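Local coordinates for YARHG domain-containing protein (Legionella pneumophila subsp. pneumophila, PDB 4G2A), which is of unknown function but is a putative nutrient-binding protein that joins a beta-rich DUF4424-related region to a YARHG domain, at residues K22-L27 with N49-N54; I172-L177 with D219-Q224; N199-G204 with P225-S230. One frame throughout, in Å; residues are numbered along the deposited sequence.

Interaction 1: K22-L27 with N49-N54; sequences KMVSEL and NFTFKN
The carbonyl oxygen K22 O is held twice: K53 N donates to it at 2.7 Å (N-H...O 163°), and F52 CA lies 3.2 Å from K22 O, a CA-H...O contact. K22 N returns a bond to K53 O, completing a hydrogen-bonded pair. The two lysine side chains run side by side and point the same way; the K53 chain bends at its last torsion, and one water accepts from both NZ atoms. K22 NZ and K53 NZ stay 5.2 Å apart, and the shared water probably eases the repulsion between them. Two residues further on the register slips. V24 N donates to T51 O at 2.8 Å while T51 N donates to S25 O, so that T51 faces two residues, V24 and S25, of the partner strand. V24 CG2 lies 3.5 Å from T51 CG2. The face of S25 and T51 holds a hydroxyl pair, S25 OG coming within 2.9 Å of T51 OG1. S25 OG also meets a water to which N49 ND2 donates weakly; the stronger partner of that amide is N138. The face of M23, E26, F50 and F52 is the buried one. Selenomethionine M23 bends at chi3 (-97°) and brings CE to 3.6 Å from F52 CE1, with its selenium, SE, 5.4 Å from the centroid of the F52 ring and 45° off its normal, an oblique Met-aromatic contact. E26 CG meets the edge of the F50 ring near its plane; the two side chains cross at about a right angle, and the E26 carboxylate reaches on to T175. L12 and P13 of strand 10-15 cover M23 and F50, and W167 meets F52. Two bonds between L27 and N49 continue the regular ladder that restarts at S25-T51, so the whole is a twisted antiparallel beta hairpin interrupted by a beta bulge at V24-S25.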
ATOM      1  N   LYS A  22      -4.660  27.934  -0.828  1.00 38.73           N
ATOM      2  CA  LYS A  22      -4.477  27.050   0.326  1.00 36.48           C
ATOM      3  C   LYS A  22      -5.308  25.790   0.166  1.00 36.99           C
ATOM      4  O   LYS A  22      -6.398  25.823  -0.398  1.00 36.08           O
ATOM      5  CB  LYS A  22      -4.740  27.759   1.675  1.00 39.60           C
ATOM      6  CG  LYS A  22      -6.141  28.281   1.928  1.00 55.66           C
ATOM      7  CD  LYS A  22      -6.212  29.002   3.283  1.00 68.18           C
ATOM      8  CE  LYS A  22      -7.625  29.411   3.641  1.00 79.64           C
ATOM      9  NZ  LYS A  22      -7.686  30.235   4.882  1.00 89.21           N
HETATM   10  N   MSE A  23      -4.747  24.663   0.609  1.00 32.21           N
HETATM   11  CA  MSE A  23      -5.403  23.359   0.584  1.00 30.55           C
HETATM   12  C   MSE A  23      -6.153  23.254   1.890  1.00 37.55           C
HETATM   13  O   MSE A  23      -5.522  23.314   2.936  1.00 39.46           O
HETATM   14  CB  MSE A  23      -4.362  22.259   0.391  1.00 31.08           C
HETATM   15  CG  MSE A  23      -4.945  21.006  -0.191  1.00 36.82           C
HETATM   16 SE   MSE A  23      -3.641  19.584  -0.108  0.75 42.87          SE
HETATM   17  CE  MSE A  23      -2.936  19.681  -1.862  1.00 38.47           C
ATOM     18  N   VAL A  24      -7.489  23.243   1.861  1.00 35.10           N
ATOM     19  CA  VAL A  24      -8.244  23.312   3.103  1.00 36.62           C
ATOM     20  C   VAL A  24      -8.765  21.948   3.583  1.00 41.07           C
ATOM     21  O   VAL A  24      -9.014  21.797   4.776  1.00 41.26           O
ATOM     22  CB  VAL A  24      -9.367  24.379   3.059  1.00 42.44           C
ATOM     23  CG1 VAL A  24      -8.777  25.788   3.058  1.00 42.84           C
ATOM     24  CG2 VAL A  24     -10.275  24.185   1.859  1.00 42.47           C
ATOM     25  N   SER A  25      -8.897  20.962   2.686  1.00 36.74           N
ATOM     26  CA  SER A  25      -9.348  19.624   3.063  1.00 35.58           C
ATOM     27  C   SER A  25      -9.018  18.605   1.984  1.00 36.88           C
ATOM     28  O   SER A  25      -8.875  18.955   0.816  1.00 35.89           O
ATOM     29  CB  SER A  25     -10.850  19.600   3.352  1.00 40.81           C
ATOM     30  OG  SER A  25     -11.618  19.479   2.165  1.00 53.24           O
ATOM     31  N   GLU A  26      -8.867  17.345   2.399  1.00 32.59           N
ATOM     32  CA  GLU A  26      -8.608  16.188   1.532  1.00 31.18           C
ATOM     33  C   GLU A  26      -9.402  14.999   2.046  1.00 34.22           C
ATOM     34  O   GLU A  26      -9.667  14.896   3.245  1.00 34.75           O
ATOM     35  CB  GLU A  26      -7.108  15.815   1.449  1.00 31.99           C
ATOM     36  CG  GLU A  26      -6.110  16.951   1.219  1.00 35.24           C
ATOM     37  CD  GLU A  26      -5.877  17.818   2.445  1.00 43.75           C
ATOM     38  OE1 GLU A  26      -5.693  17.257   3.548  1.00 34.04           O
ATOM     39  OE2 GLU A  26      -5.965  19.060   2.318  1.00 29.44           O
ATOM     40  N   LEU A  27      -9.801  14.121   1.140  1.00 29.22           N
ATOM     41  CA  LEU A  27     -10.536  12.899   1.426  1.00 28.00           C
ATOM     42  C   LEU A  27      -9.881  11.854   0.555  1.00 30.78           C
ATOM     43  O   LEU A  27     -10.110  11.838  -0.650  1.00 31.71           O
ATOM     44  CB  LEU A  27     -12.032  13.114   1.137  1.00 28.86           C
ATOM     45  CG  LEU A  27     -12.994  11.959   1.408  1.00 34.97           C
ATOM     46  CD1 LEU A  27     -13.090  11.650   2.911  1.00 35.53           C
ATOM     47  CD2 LEU A  27     -14.383  12.292   0.878  1.00 38.17           C
ATOM     48  N   ASN A  49     -10.148  13.428  -3.044  1.00 27.17           N
ATOM     49  CA  ASN A  49     -10.809  14.696  -3.196  1.00 27.61           C
ATOM     50  C   ASN A  49      -9.988  15.729  -2.469  1.00 30.85           C
ATOM     51  O   ASN A  49      -9.360  15.406  -1.466  1.00 30.04           O
ATOM     52  CB  ASN A  49     -12.279  14.670  -2.723  1.00 27.88           C
ATOM     53  CG  ASN A  49     -13.062  15.768  -3.404  1.00 37.93           C
ATOM     54  OD1 ASN A  49     -13.517  15.613  -4.538  1.00 32.23           O
ATOM     55  ND2 ASN A  49     -13.158  16.937  -2.775  1.00 28.58           N
ATOM     56  N   PHE A  50      -9.944  16.953  -3.013  1.00 27.52           N
ATOM     57  CA  PHE A  50      -9.172  18.068  -2.475  1.00 27.45           C
ATOM     58  C   PHE A  50      -9.969  19.334  -2.607  1.00 33.83           C
ATOM     59  O   PHE A  50     -10.628  19.557  -3.630  1.00 34.56           O
ATOM     60  CB  PHE A  50      -7.821  18.246  -3.207  1.00 28.62           C
ATOM     61  CG  PHE A  50      -7.058  16.983  -3.504  1.00 29.07           C
ATOM     62  CD1 PHE A  50      -6.193  16.435  -2.560  1.00 32.33           C
ATOM     63  CD2 PHE A  50      -7.220  16.323  -4.716  1.00 29.14           C
ATOM     64  CE1 PHE A  50      -5.522  15.224  -2.816  1.00 32.03           C
ATOM     65  CE2 PHE A  50      -6.549  15.123  -4.970  1.00 31.92           C
ATOM     66  CZ  PHE A  50      -5.694  14.589  -4.019  1.00 30.13           C
ATOM     67  N   THR A  51      -9.892  20.178  -1.589  1.00 30.47           N
ATOM     68  CA  THR A  51     -10.584  21.459  -1.579  1.00 31.57           C
ATOM     69  C   THR A  51      -9.501  22.511  -1.483  1.00 34.95           C
ATOM     70  O   THR A  51      -8.664  22.447  -0.585  1.00 36.68           O
ATOM     71  CB  THR A  51     -11.620  21.505  -0.430  1.00 37.86           C
ATOM     72  OG1 THR A  51     -12.441  20.339  -0.462  1.00 43.97           O
ATOM     73  CG2 THR A  51     -12.492  22.710  -0.477  1.00 31.68           C
ATOM     74  N   PHE A  52      -9.481  23.429  -2.429  1.00 29.37           N
ATOM     75  CA  PHE A  52      -8.507  24.520  -2.494  1.00 28.84           C
ATOM     76  C   PHE A  52      -9.208  25.838  -2.381  1.00 34.63           C
ATOM     77  O   PHE A  52     -10.291  25.983  -2.948  1.00 36.56           O
ATOM     78  CB  PHE A  52      -7.730  24.485  -3.819  1.00 29.63           C
ATOM     79  CG  PHE A  52      -6.825  23.292  -3.997  1.00 29.93           C
ATOM     80  CD1 PHE A  52      -5.521  23.314  -3.522  1.00 33.07           C
ATOM     81  CD2 PHE A  52      -7.263  22.164  -4.674  1.00 30.79           C
ATOM     82  CE1 PHE A  52      -4.683  22.219  -3.702  1.00 33.92           C
ATOM     83  CE2 PHE A  52      -6.426  21.071  -4.858  1.00 33.36           C
ATOM     84  CZ  PHE A  52      -5.135  21.106  -4.384  1.00 32.20           C
ATOM     85  N   LYS A  53      -8.604  26.812  -1.691  1.00 30.65           N
ATOM     86  CA  LYS A  53      -9.203  28.134  -1.601  1.00 31.41           C
ATOM     87  C   LYS A  53      -8.246  29.240  -2.105  1.00 36.06           C
ATOM     88  O   LYS A  53      -7.090  29.325  -1.675  1.00 34.18           O
ATOM     89  CB  LYS A  53      -9.695  28.467  -0.176  1.00 32.64           C
ATOM     90  CG  LYS A  53     -10.610  29.698  -0.181  1.00 35.85           C
ATOM     91  CD  LYS A  53     -11.043  30.168   1.193  1.00 47.62           C
ATOM     92  CE  LYS A  53     -11.605  31.585   1.184  1.00 42.50           C
ATOM     93  NZ  LYS A  53     -10.526  32.619   1.294  1.00 47.37           N
ATOM     94  N   ASN A  54      -8.765  30.099  -3.006  1.00 34.10           N
ATOM     95  CA  ASN A  54      -8.074  31.284  -3.473  1.00 35.29           C
ATOM     96  C   ASN A  54      -8.168  32.328  -2.346  1.00 42.13           C
ATOM     97  O   ASN A  54      -9.274  32.734  -1.991  1.00 40.94           O
ATOM     98  CB  ASN A  54      -8.692  31.800  -4.777  1.00 37.73           C
ATOM     99  CG  ASN A  54      -8.034  33.060  -5.304  1.00 43.77           C
ATOM    100  OD1 ASN A  54      -6.932  33.422  -4.908  1.00 41.37           O
ATOM    101  ND2 ASN A  54      -8.667  33.728  -6.243  1.00 29.93           N
TER
HETATM  102  O   HOH W   1      -8.637  32.727   3.442  1.00 41.19           O
HETATM  103  O   HOH W   2     -12.176  17.319   0.491  1.00 10.18           O

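Interaction 2: I172-L177 with D219-Q224; sequences IGHTRL and DLRHFQ
The imidazole of H174 is sandwiched between two arginine side chains. The R221 guanidinium lies flat on one face, centres 3.9 Å apart and planes 25° apart, offset toward the rim, with R221 CG adding a CH-pi contact; R176 CD covers the opposite face. At the ring edge, in plane, H174 NE2 donates to D219 OD1 at 2.6 Å, and H174 CD2 lies 3.2 Å from L220 O. With CG anti to the backbone N (chi1 -160°), the H174 ring extends across to these partners. Carboxylate and imidazole are nearly coplanar, and the bond together with the stack fixes the rotation of the ring. Outside the two segments, R221 NH1 also meets a sulfate ion, probably from the crystallisation liquor. Strands 174-180 and 215-220 pair antiparallel here: T175 N donates to L220 O and L220 N to T175 O. The ladder then passes into a loop joined by F223 N to G173 O (3.1 Å) and I172 N to F223 O (2.8 Å). G173 has a positive phi, favourable for glycine, where the chain enters strand 174-180. The F223 ring has L220 CD1 over the centre of one face, and I172 CD1 at its edge, 3.8 Å from F223 CD2. T175 OG1 sits 3.3 Å from F223 CB, but its hydrogen bond goes to E26.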
ATOM      1  N   ILE A 172      -2.524  21.760   5.586  1.00 36.90           N
ATOM      2  CA  ILE A 172      -3.283  21.314   4.418  1.00 34.80           C
ATOM      3  C   ILE A 172      -4.741  21.076   4.911  1.00 38.96           C
ATOM      4  O   ILE A 172      -5.491  20.327   4.299  1.00 38.68           O
ATOM      5  CB  ILE A 172      -2.660  20.097   3.635  1.00 36.05           C
ATOM      6  CG1 ILE A 172      -2.496  18.830   4.495  1.00 35.60           C
ATOM      7  CG2 ILE A 172      -1.356  20.485   2.944  1.00 35.65           C
ATOM      8  CD1 ILE A 172      -2.020  17.547   3.733  1.00 31.16           C
ATOM      9  N   GLY A 173      -5.109  21.727   6.021  1.00 35.39           N
ATOM     10  CA  GLY A 173      -6.434  21.662   6.627  1.00 34.64           C
ATOM     11  C   GLY A 173      -6.865  20.308   7.146  1.00 36.81           C
ATOM     12  O   GLY A 173      -6.072  19.601   7.778  1.00 35.43           O
ATOM     13  N   HIS A 174      -8.152  19.971   6.916  1.00 33.28           N
ATOM     14  CA  HIS A 174      -8.807  18.739   7.338  1.00 33.26           C
ATOM     15  C   HIS A 174      -8.425  17.573   6.432  1.00 37.29           C
ATOM     16  O   HIS A 174      -8.974  17.426   5.351  1.00 37.10           O
ATOM     17  CB  HIS A 174     -10.337  18.904   7.384  1.00 34.83           C
ATOM     18  CG  HIS A 174     -11.022  17.874   8.233  1.00 38.88           C
ATOM     19  ND1 HIS A 174     -12.390  17.872   8.390  1.00 41.51           N
ATOM     20  CD2 HIS A 174     -10.501  16.856   8.965  1.00 40.59           C
ATOM     21  CE1 HIS A 174     -12.657  16.858   9.199  1.00 40.94           C
ATOM     22  NE2 HIS A 174     -11.549  16.217   9.564  1.00 40.66           N
ATOM     23  N   THR A 175      -7.502  16.729   6.904  1.00 34.35           N
ATOM     24  CA  THR A 175      -6.955  15.590   6.183  1.00 32.75           C
ATOM     25  C   THR A 175      -7.627  14.294   6.608  1.00 37.03           C
ATOM     26  O   THR A 175      -7.483  13.851   7.752  1.00 37.67           O
ATOM     27  CB  THR A 175      -5.419  15.554   6.404  1.00 35.19           C
ATOM     28  OG1 THR A 175      -4.910  16.878   6.187  1.00 35.40           O
ATOM     29  CG2 THR A 175      -4.707  14.567   5.488  1.00 24.20           C
ATOM     30  N   ARG A 176      -8.356  13.683   5.683  1.00 32.93           N
ATOM     31  CA  ARG A 176      -8.980  12.392   5.949  1.00 32.51           C
ATOM     32  C   ARG A 176      -8.353  11.340   5.042  1.00 35.27           C
ATOM     33  O   ARG A 176      -8.379  11.483   3.819  1.00 33.16           O
ATOM     34  CB  ARG A 176     -10.502  12.448   5.799  1.00 32.53           C
ATOM     35  CG  ARG A 176     -11.164  12.958   7.062  1.00 44.73           C
ATOM     36  CD  ARG A 176     -12.124  14.098   6.824  1.00 58.07           C
ATOM     37  NE  ARG A 176     -11.743  14.894   5.662  1.00 61.82           N
ATOM     38  CZ  ARG A 176     -12.601  15.593   4.932  1.00 67.74           C
ATOM     39  NH1 ARG A 176     -13.887  15.637   5.265  1.00 61.34           N
ATOM     40  NH2 ARG A 176     -12.182  16.259   3.869  1.00 36.52           N
ATOM     41  N   LEU A 177      -7.728  10.314   5.658  1.00 33.26           N
ATOM     42  CA  LEU A 177      -7.047   9.234   4.948  1.00 33.40           C
ATOM     43  C   LEU A 177      -7.603   7.881   5.349  1.00 33.69           C
ATOM     44  O   LEU A 177      -7.749   7.589   6.540  1.00 33.84           O
ATOM     45  CB  LEU A 177      -5.521   9.267   5.187  1.00 34.38           C
ATOM     46  CG  LEU A 177      -4.815  10.607   4.940  1.00 40.87           C
ATOM     47  CD1 LEU A 177      -3.897  10.950   6.102  1.00 42.37           C
ATOM     48  CD2 LEU A 177      -4.048  10.574   3.628  1.00 43.24           C
ATOM     49  N   ASP A 219      -7.805  10.980  10.682  1.00 31.97           N
ATOM     50  CA  ASP A 219      -8.742  12.108  10.599  1.00 32.07           C
ATOM     51  C   ASP A 219      -8.096  13.273  11.344  1.00 38.18           C
ATOM     52  O   ASP A 219      -8.221  13.395  12.563  1.00 38.76           O
ATOM     53  CB  ASP A 219     -10.116  11.727  11.159  1.00 34.88           C
ATOM     54  CG  ASP A 219     -11.216  12.747  10.907  1.00 48.05           C
ATOM     55  OD1 ASP A 219     -10.893  13.895  10.497  1.00 47.22           O
ATOM     56  OD2 ASP A 219     -12.400  12.408  11.128  1.00 56.88           O
ATOM     57  N   LEU A 220      -7.337  14.092  10.597  1.00 35.77           N
ATOM     58  CA  LEU A 220      -6.499  15.175  11.123  1.00 36.02           C
ATOM     59  C   LEU A 220      -6.991  16.561  10.691  1.00 40.54           C
ATOM     60  O   LEU A 220      -7.312  16.776   9.528  1.00 39.29           O
ATOM     61  CB  LEU A 220      -5.038  14.931  10.657  1.00 35.05           C
ATOM     62  CG  LEU A 220      -4.599  13.433  10.602  1.00 38.80           C
ATOM     63  CD1 LEU A 220      -3.573  13.182   9.510  1.00 38.60           C
ATOM     64  CD2 LEU A 220      -4.152  12.919  11.960  1.00 39.79           C
ATOM     65  N   ARG A 221      -7.050  17.491  11.648  1.00 38.96           N
ATOM     66  CA  ARG A 221      -7.507  18.867  11.462  1.00 39.74           C
ATOM     67  C   ARG A 221      -6.313  19.765  11.655  1.00 46.02           C
ATOM     68  O   ARG A 221      -5.448  19.421  12.453  1.00 47.05           O
ATOM     69  CB  ARG A 221      -8.663  19.213  12.427  1.00 40.47           C
ATOM     70  CG  ARG A 221      -9.829  18.202  12.399  1.00 44.06           C
ATOM     71  CD  ARG A 221     -11.097  18.748  13.027  1.00 52.96           C
ATOM     72  NE  ARG A 221     -11.828  19.633  12.119  1.00 57.60           N
ATOM     73  CZ  ARG A 221     -13.075  19.426  11.703  1.00 70.45           C
ATOM     74  NH1 ARG A 221     -13.753  18.359  12.114  1.00 51.42           N
ATOM     75  NH2 ARG A 221     -13.659  20.291  10.879  1.00 58.98           N
ATOM     76  N   HIS A 222      -6.205  20.859  10.853  1.00 42.94           N
ATOM     77  CA  HIS A 222      -5.074  21.790  10.822  1.00 43.89           C
ATOM     78  C   HIS A 222      -3.764  21.063  10.614  1.00 45.27           C
ATOM     79  O   HIS A 222      -2.729  21.486  11.144  1.00 45.34           O
ATOM     80  CB  HIS A 222      -5.005  22.639  12.096  1.00 47.61           C
ATOM     81  CG  HIS A 222      -5.907  23.808  12.027  1.00 53.29           C
ATOM     82  ND1 HIS A 222      -5.601  24.897  11.237  1.00 55.96           N
ATOM     83  CD2 HIS A 222      -7.123  23.996  12.599  1.00 56.85           C
ATOM     84  CE1 HIS A 222      -6.618  25.735  11.383  1.00 57.13           C
ATOM     85  NE2 HIS A 222      -7.561  25.232  12.193  1.00 57.90           N
ATOM     86  N   PHE A 223      -3.804  19.991   9.805  1.00 39.98           N
ATOM     87  CA  PHE A 223      -2.673  19.112   9.575  1.00 38.58           C
ATOM     88  C   PHE A 223      -1.495  19.797   8.895  1.00 43.98           C
ATOM     89  O   PHE A 223      -1.599  20.209   7.744  1.00 42.70           O
ATOM     90  CB  PHE A 223      -3.104  17.873   8.770  1.00 38.19           C
ATOM     91  CG  PHE A 223      -2.038  16.811   8.554  1.00 38.10           C
ATOM     92  CD1 PHE A 223      -1.301  16.310   9.620  1.00 41.51           C
ATOM     93  CD2 PHE A 223      -1.830  16.258   7.296  1.00 38.51           C
ATOM     94  CE1 PHE A 223      -0.351  15.306   9.425  1.00 41.68           C
ATOM     95  CE2 PHE A 223      -0.885  15.254   7.103  1.00 40.30           C
ATOM     96  CZ  PHE A 223      -0.151  14.785   8.169  1.00 39.26           C
ATOM     97  N   GLN A 224      -0.381  19.913   9.636  1.00 44.10           N
ATOM     98  CA  GLN A 224       0.910  20.396   9.161  1.00 46.33           C
ATOM     99  C   GLN A 224       1.603  19.150   8.611  1.00 53.52           C
ATOM    100  O   GLN A 224       1.993  18.293   9.406  1.00 54.45           O
ATOM    101  CB  GLN A 224       1.713  21.081  10.289  1.00 49.74           C
ATOM    102  CG  GLN A 224       1.249  22.504  10.616  1.00 71.45           C
ATOM    103  CD  GLN A 224       2.040  23.164  11.730  1.00 90.90           C
ATOM    104  OE1 GLN A 224       2.563  24.279  11.586  1.00 85.29           O
ATOM    105  NE2 GLN A 224       2.110  22.517  12.886  1.00 84.34           N
TER

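Interaction 3: N199-G204 with P225-S230; sequences NPTPSG and PQADLS. With SO4 (sulfate ion), chain O.
A227 turns its methyl toward 199-204, where A227 CB meets T201 CB at 4.1 Å. This contact begins the approach of the 199-204 loop to the start of strand 229-235, which culminates in a single antiparallel bridge between T201 and S230, with a cis peptide bond just after T201, ahead of P202. D228 points its side chain away, and D228 OD1 accepts from the backbone amides of L161 and K162. Its carbonyl faces the loop: T201 OG1 donates to D228 O at 2.7 Å, tilted 29° from the carbonyl plane. A chi1 of 75° places that hydroxyl between the backbone N and the carbonyl carbon of T201, facing 225-230. Next, L229 CA lies 3.3 Å from T201 O in a CA-H...O contact, while L229 CD1 also touches that oxygen. P202 packs its CD near L229 CA, and its ring rests on L220 and F223. S230 closes the bridge. S230 N donates to T201 O and T201 N to S230 O (3.1 Å); P200 CA also approaches S230 O. Beyond the backbone, one water meets S230 OG and N199 O. At the far end of the loop, G204 N donates to O1 of a second sulfate ion, probably from the crystallisation liquor, at 2.9 Å with an N-H...O angle of 168°.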
ATOM      1  N   ASN A 199       6.635   1.635  11.795  1.00 31.81           N
ATOM      2  CA  ASN A 199       5.513   2.318  12.444  1.00 31.70           C
ATOM      3  C   ASN A 199       4.752   3.150  11.445  1.00 34.05           C
ATOM      4  O   ASN A 199       5.377   3.812  10.621  1.00 33.87           O
ATOM      5  CB  ASN A 199       5.966   3.190  13.590  1.00 30.40           C
ATOM      6  CG  ASN A 199       6.419   2.420  14.780  1.00 48.38           C
ATOM      7  OD1 ASN A 199       6.033   1.263  14.986  1.00 49.06           O
ATOM      8  ND2 ASN A 199       7.202   3.076  15.624  1.00 40.08           N
ATOM      9  N   PRO A 200       3.405   3.108  11.464  1.00 28.92           N
ATOM     10  CA  PRO A 200       2.649   3.881  10.463  1.00 27.26           C
ATOM     11  C   PRO A 200       2.791   5.381  10.649  1.00 32.68           C
ATOM     12  O   PRO A 200       2.833   5.876  11.766  1.00 34.73           O
ATOM     13  CB  PRO A 200       1.203   3.432  10.673  1.00 28.62           C
ATOM     14  CG  PRO A 200       1.304   2.159  11.491  1.00 33.84           C
ATOM     15  CD  PRO A 200       2.507   2.328  12.340  1.00 29.88           C
ATOM     16  N   THR A 201       2.904   6.100   9.547  1.00 29.22           N
ATOM     17  CA  THR A 201       2.977   7.560   9.561  1.00 29.54           C
ATOM     18  C   THR A 201       1.857   8.104   8.647  1.00 31.76           C
ATOM     19  O   THR A 201       1.482   7.408   7.714  1.00 30.68           O
ATOM     20  CB  THR A 201       4.378   8.101   9.181  1.00 33.88           C
ATOM     21  OG1 THR A 201       4.595   7.972   7.787  1.00 34.44           O
ATOM     22  CG2 THR A 201       5.506   7.479   9.988  1.00 30.70           C
ATOM     23  N   PRO A 202       1.281   9.307   8.881  1.00 28.80           N
ATOM     24  CA  PRO A 202       1.555  10.264   9.971  1.00 29.50           C
ATOM     25  C   PRO A 202       0.997   9.763  11.301  1.00 35.26           C
ATOM     26  O   PRO A 202       0.488   8.641  11.356  1.00 34.69           O
ATOM     27  CB  PRO A 202       0.836  11.529   9.493  1.00 31.12           C
ATOM     28  CG  PRO A 202      -0.287  11.032   8.626  1.00 33.89           C
ATOM     29  CD  PRO A 202       0.225   9.803   7.967  1.00 28.62           C
ATOM     30  N   SER A 203       1.099  10.567  12.379  1.00 33.29           N
ATOM     31  CA  SER A 203       0.506  10.183  13.673  1.00 34.34           C
ATOM     32  C   SER A 203      -1.031  10.204  13.586  1.00 35.90           C
ATOM     33  O   SER A 203      -1.594  10.865  12.713  1.00 31.38           O
ATOM     34  CB  SER A 203       0.954  11.137  14.789  1.00 40.94           C
ATOM     35  OG  SER A 203       2.362  11.293  14.877  1.00 56.14           O
ATOM     36  N   GLY A 204      -1.689   9.510  14.509  1.00 36.01           N
ATOM     37  CA  GLY A 204      -3.146   9.532  14.633  1.00 35.64           C
ATOM     38  C   GLY A 204      -3.943   8.448  13.950  1.00 37.11           C
ATOM     39  O   GLY A 204      -5.146   8.614  13.766  1.00 37.42           O
ATOM     40  N   PRO A 225       1.648  18.932   7.274  1.00 51.17           N
ATOM     41  CA  PRO A 225       2.212  17.667   6.772  1.00 50.39           C
ATOM     42  C   PRO A 225       3.736  17.597   6.918  1.00 55.44           C
ATOM     43  O   PRO A 225       4.492  18.134   6.091  1.00 56.36           O
ATOM     44  CB  PRO A 225       1.744  17.636   5.322  1.00 51.17           C
ATOM     45  CG  PRO A 225       1.631  19.081   4.939  1.00 55.91           C
ATOM     46  CD  PRO A 225       1.210  19.812   6.167  1.00 52.40           C
ATOM     47  N   GLN A 226       4.168  16.949   8.016  1.00 51.31           N
ATOM     48  CA  GLN A 226       5.560  16.726   8.400  1.00 51.32           C
ATOM     49  C   GLN A 226       6.007  15.310   8.016  1.00 52.14           C
ATOM     50  O   GLN A 226       7.208  15.027   8.004  1.00 51.82           O
ATOM     51  CB  GLN A 226       5.736  16.955   9.915  1.00 55.09           C
ATOM     52  CG  GLN A 226       7.143  17.420  10.334  1.00 79.84           C
ATOM     53  CD  GLN A 226       7.479  18.809   9.831  1.00102.90           C
ATOM     54  OE1 GLN A 226       7.046  19.823  10.389  1.00 96.97           O
ATOM     55  NE2 GLN A 226       8.251  18.881   8.753  1.00 99.11           N
ATOM     56  N   ALA A 227       5.041  14.422   7.695  1.00 45.82           N
ATOM     57  CA  ALA A 227       5.317  13.040   7.275  1.00 43.62           C
ATOM     58  C   ALA A 227       4.346  12.577   6.197  1.00 41.88           C
ATOM     59  O   ALA A 227       3.211  13.046   6.125  1.00 41.78           O
ATOM     60  CB  ALA A 227       5.253  12.092   8.465  1.00 44.79           C
ATOM     61  N   ASP A 228       4.794  11.654   5.369  1.00 34.98           N
ATOM     62  CA  ASP A 228       3.956  11.067   4.328  1.00 32.79           C
ATOM     63  C   ASP A 228       3.108   9.936   4.892  1.00 35.43           C
ATOM     64  O   ASP A 228       3.284   9.504   6.049  1.00 34.86           O
ATOM     65  CB  ASP A 228       4.838  10.523   3.197  1.00 32.86           C
ATOM     66  CG  ASP A 228       5.571  11.579   2.392  1.00 43.59           C
ATOM     67  OD1 ASP A 228       4.986  12.665   2.148  1.00 43.31           O
ATOM     68  OD2 ASP A 228       6.704  11.303   1.954  1.00 54.36           O
ATOM     69  N   LEU A 229       2.199   9.433   4.078  1.00 30.51           N
ATOM     70  CA  LEU A 229       1.506   8.227   4.478  1.00 30.41           C
ATOM     71  C   LEU A 229       2.455   7.071   4.172  1.00 30.19           C
ATOM     72  O   LEU A 229       2.944   6.922   3.045  1.00 28.08           O
ATOM     73  CB  LEU A 229       0.136   8.044   3.794  1.00 31.23           C
ATOM     74  CG  LEU A 229      -0.452   6.626   3.875  1.00 35.58           C
ATOM     75  CD1 LEU A 229      -0.835   6.291   5.276  1.00 35.54           C
ATOM     76  CD2 LEU A 229      -1.631   6.494   3.009  1.00 39.04           C
ATOM     77  N   SER A 230       2.785   6.326   5.209  1.00 27.18           N
ATOM     78  CA  SER A 230       3.653   5.169   5.128  1.00 26.48           C
ATOM     79  C   SER A 230       3.010   4.076   5.938  1.00 31.70           C
ATOM     80  O   SER A 230       2.926   4.173   7.163  1.00 31.55           O
ATOM     81  CB  SER A 230       5.055   5.502   5.630  1.00 28.87           C
ATOM     82  OG  SER A 230       5.900   4.371   5.504  1.00 36.39           O
TER
HETATM   83  S   SO4 O 414       0.934   7.680  16.645  0.60 80.40           S
HETATM   84  O1  SO4 O 414      -0.515   7.797  16.490  0.60 78.85           O
HETATM   85  O2  SO4 O 414       1.242   6.524  17.475  0.60 81.11           O
HETATM   86  O3  SO4 O 414       1.571   7.503  15.348  0.60 80.90           O
HETATM   87  O4  SO4 O 414       1.457   8.889  17.290  0.60 81.03           O
HETATM   88  O   HOH W   3       6.352   3.394   8.048  1.00 34.23           O

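In the fold
Interactions 1 and 2 lie side by side, centres 10 Å apart: strand 21-33, half of the hairpin in interaction 1, pairs parallel with strand 174-180, which pairs antiparallel with strand 215-220. E26 probably hydrogen-bonds to T175 and R176. Interaction 3 lies 11 Å from interaction 2 and 19 Å from interaction 1, centre to centre; P202 touches F223 and P225 touches I172. Along the chain interaction 1 closes first, then the segments of interactions 2 and 3 alternate, with 225-230 directly following 219-224. The contacts thus step from hairpin 21-54 across the beta-rich region to strand 229-235, which leads directly into helix 236-250, from which the helical C-terminal part carrying the YARHG domain continues.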